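PDB 3AAM: endonuclease IV, which cleaves phosphodiester bonds at apurinic or apyrimidinic sites during DNA repair, leaving a 3'-hydroxyl and a 5'-terminal sugar phosphate. Local coordinates for residues A150-L155 with L188-R193. Residues are numbered along the deposited sequence; the frame is centred on the assembly and turned at random.
Sequences ARFEEL and LDALDR
F152, in the first turn of helix 152-159, lays its ring against the backbone and side chain of L191 on helix 184-194. Its CB already meets the methyl CD1 of L191, at 4.0 Å. With CG anti to the carbonyl carbon (chi1 -62°), the side chain runs on toward the neighbouring helix, and F152 CG and CD1 both lie 3.6 Å from L191 CD1. F152 CE1 (3.9 Å) and, farther off, the tip CZ (4.2 Å) face L191 CD1 too. On the same side of the ring, out past CD2, L191 CA lies 3.5 Å from F152 CD2. The L191 methyl sits over the ring centre, 14° off the normal, a CH-pi contact that branched leucine can make while its CB lies over the CD2-CE2 edge. The single methyl of A190, 4.2 Å from F152 CD2, probably helps the ring lie close to the backbone. Exposed R151, the N-cap, forms a salt bridge with E153, charged ends suiting the surface beside buried F152. The Y178 ring stacks on that of F152, and its OH hydrogen-bonds to F152 N. This is helix-to-helix packing in a TIM barrel, side by side outside the parallel strands, F152 and L191 both touching L168 of strand 165-169.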
loop_
_atom_site.group_PDB
_atom_site.type_symbol
_atom_site.label_atom_id
_atom_site.label_comp_id
_atom_site.label_asym_id
_atom_site.label_seq_id
_atom_site.Cartn_x
_atom_site.Cartn_y
_atom_site.Cartn_z
ATOM N N ALA A 150 -10.305 -5.319 9.686
ATOM C CA ALA A 150 -10.157 -6.722 9.306
ATOM C C ALA A 150 -11.247 -7.109 8.310
ATOM O O ALA A 150 -10.997 -7.839 7.352
ATOM C CB ALA A 150 -10.234 -7.618 10.541
ATOM N N ARG A 151 -12.458 -6.612 8.545
ATOM C CA ARG A 151 -13.597 -6.901 7.680
ATOM C C ARG A 151 -13.755 -5.851 6.585
ATOM O O ARG A 151 -13.648 -4.654 6.842
ATOM C CB ARG A 151 -14.881 -6.948 8.511
ATOM C CG ARG A 151 -14.972 -8.127 9.459
ATOM C CD ARG A 151 -15.245 -9.410 8.693
ATOM N NE ARG A 151 -16.510 -9.340 7.966
ATOM C CZ ARG A 151 -16.943 -10.276 7.130
ATOM N NH1 ARG A 151 -16.211 -11.361 6.910
ATOM N NH2 ARG A 151 -18.110 -10.129 6.518
ATOM N N PHE A 152 -14.022 -6.298 5.363
ATOM C CA PHE A 152 -14.195 -5.360 4.265
ATOM C C PHE A 152 -15.337 -4.393 4.554
ATOM O O PHE A 152 -15.267 -3.225 4.176
ATOM C CB PHE A 152 -14.455 -6.098 2.947
ATOM C CG PHE A 152 -13.318 -6.986 2.509
ATOM C CD1 PHE A 152 -12.005 -6.684 2.861
ATOM C CD2 PHE A 152 -13.557 -8.100 1.713
ATOM C CE1 PHE A 152 -10.945 -7.482 2.424
ATOM C CE2 PHE A 152 -12.508 -8.904 1.270
ATOM C CZ PHE A 152 -11.199 -8.593 1.625
ATOM N N GLU A 153 -16.381 -4.869 5.230
ATOM C CA GLU A 153 -17.519 -4.010 5.555
ATOM C C GLU A 153 -17.105 -2.848 6.447
ATOM O O GLU A 153 -17.686 -1.765 6.368
ATOM C CB GLU A 153 -18.628 -4.796 6.268
ATOM C CG GLU A 153 -19.449 -5.727 5.390
ATOM C CD GLU A 153 -18.688 -6.962 4.951
ATOM O OE1 GLU A 153 -17.642 -7.274 5.561
ATOM O OE2 GLU A 153 -19.150 -7.631 4.003
ATOM N N GLU A 154 -16.114 -3.072 7.307
ATOM C CA GLU A 154 -15.664 -2.005 8.192
ATOM C C GLU A 154 -14.935 -0.953 7.371
ATOM O O GLU A 154 -15.090 0.245 7.608
ATOM C CB GLU A 154 -14.747 -2.543 9.293
ATOM C CG GLU A 154 -14.382 -1.472 10.324
ATOM C CD GLU A 154 -13.774 -2.043 11.592
ATOM O OE1 GLU A 154 -12.569 -2.368 11.592
ATOM O OE2 GLU A 154 -14.511 -2.177 12.588
ATOM N N LEU A 155 -14.140 -1.406 6.404
ATOM C CA LEU A 155 -13.413 -0.482 5.541
ATOM C C LEU A 155 -14.401 0.341 4.732
ATOM O O LEU A 155 -14.191 1.532 4.511
ATOM C CB LEU A 155 -12.485 -1.234 4.584
ATOM C CG LEU A 155 -11.172 -1.778 5.144
ATOM C CD1 LEU A 155 -11.464 -2.837 6.190
ATOM C CD2 LEU A 155 -10.330 -2.357 4.018
ATOM N N LEU A 188 -12.427 -11.618 -3.734
ATOM C CA LEU A 188 -12.591 -10.398 -4.505
ATOM C C LEU A 188 -14.072 -10.081 -4.670
ATOM O O LEU A 188 -14.448 -8.915 -4.740
ATOM C CB LEU A 188 -11.913 -10.518 -5.873
ATOM C CG LEU A 188 -10.385 -10.594 -5.823
ATOM C CD1 LEU A 188 -9.856 -10.715 -7.240
ATOM C CD2 LEU A 188 -9.812 -9.358 -5.142
ATOM N N ASP A 189 -14.914 -11.113 -4.722
ATOM C CA ASP A 189 -16.352 -10.883 -4.854
ATOM C C ASP A 189 -16.850 -10.198 -3.591
ATOM O O ASP A 189 -17.691 -9.304 -3.647
ATOM C CB ASP A 189 -17.125 -12.196 -5.028
ATOM C CG ASP A 189 -16.713 -12.967 -6.266
ATOM O OD1 ASP A 189 -16.300 -12.342 -7.264
ATOM O OD2 ASP A 189 -16.821 -14.212 -6.243
ATOM N N ALA A 190 -16.325 -10.635 -2.448
ATOM C CA ALA A 190 -16.710 -10.073 -1.161
ATOM C C ALA A 190 -16.256 -8.626 -1.061
ATOM O O ALA A 190 -16.984 -7.764 -0.566
ATOM C CB ALA A 190 -16.099 -10.897 -0.026
ATOM N N LEU A 191 -15.051 -8.354 -1.545
ATOM C CA LEU A 191 -14.526 -7.000 -1.498
ATOM C C LEU A 191 -15.340 -6.070 -2.392
ATOM O O LEU A 191 -15.595 -4.920 -2.033
ATOM C CB LEU A 191 -13.054 -6.986 -1.922
ATOM C CG LEU A 191 -12.337 -5.638 -1.825
ATOM C CD1 LEU A 191 -12.371 -5.135 -0.386
ATOM C CD2 LEU A 191 -10.893 -5.793 -2.301
ATOM N N ASP A 192 -15.754 -6.569 -3.553
ATOM C CA ASP A 192 -16.533 -5.765 -4.483
ATOM C C ASP A 192 -17.918 -5.457 -3.921
ATOM O O ASP A 192 -18.451 -4.365 -4.120
ATOM C CB ASP A 192 -16.666 -6.491 -5.821
ATOM C CG ASP A 192 -17.265 -5.613 -6.895
ATOM O OD1 ASP A 192 -16.817 -4.455 -7.027
ATOM O OD2 ASP A 192 -18.180 -6.080 -7.608
ATOM N N ARG A 193 -18.495 -6.421 -3.213
ATOM C CA ARG A 193 -19.815 -6.226 -2.628
ATOM C C ARG A 193 -19.778 -5.230 -1.474
ATOM O O ARG A 193 -20.634 -4.354 -1.373
ATOM C CB ARG A 193 -20.382 -7.561 -2.128
ATOM C CG ARG A 193 -21.705 -7.412 -1.391
ATOM C CD ARG A 193 -22.317 -8.750 -0.984
ATOM N NE ARG A 193 -21.469 -9.516 -0.072
ATOM C CZ ARG A 193 -20.522 -10.365 -0.462
ATOM N NH1 ARG A 193 -19.800 -11.014 0.441
ATOM N NH2 ARG A 193 -20.304 -10.573 -1.753
#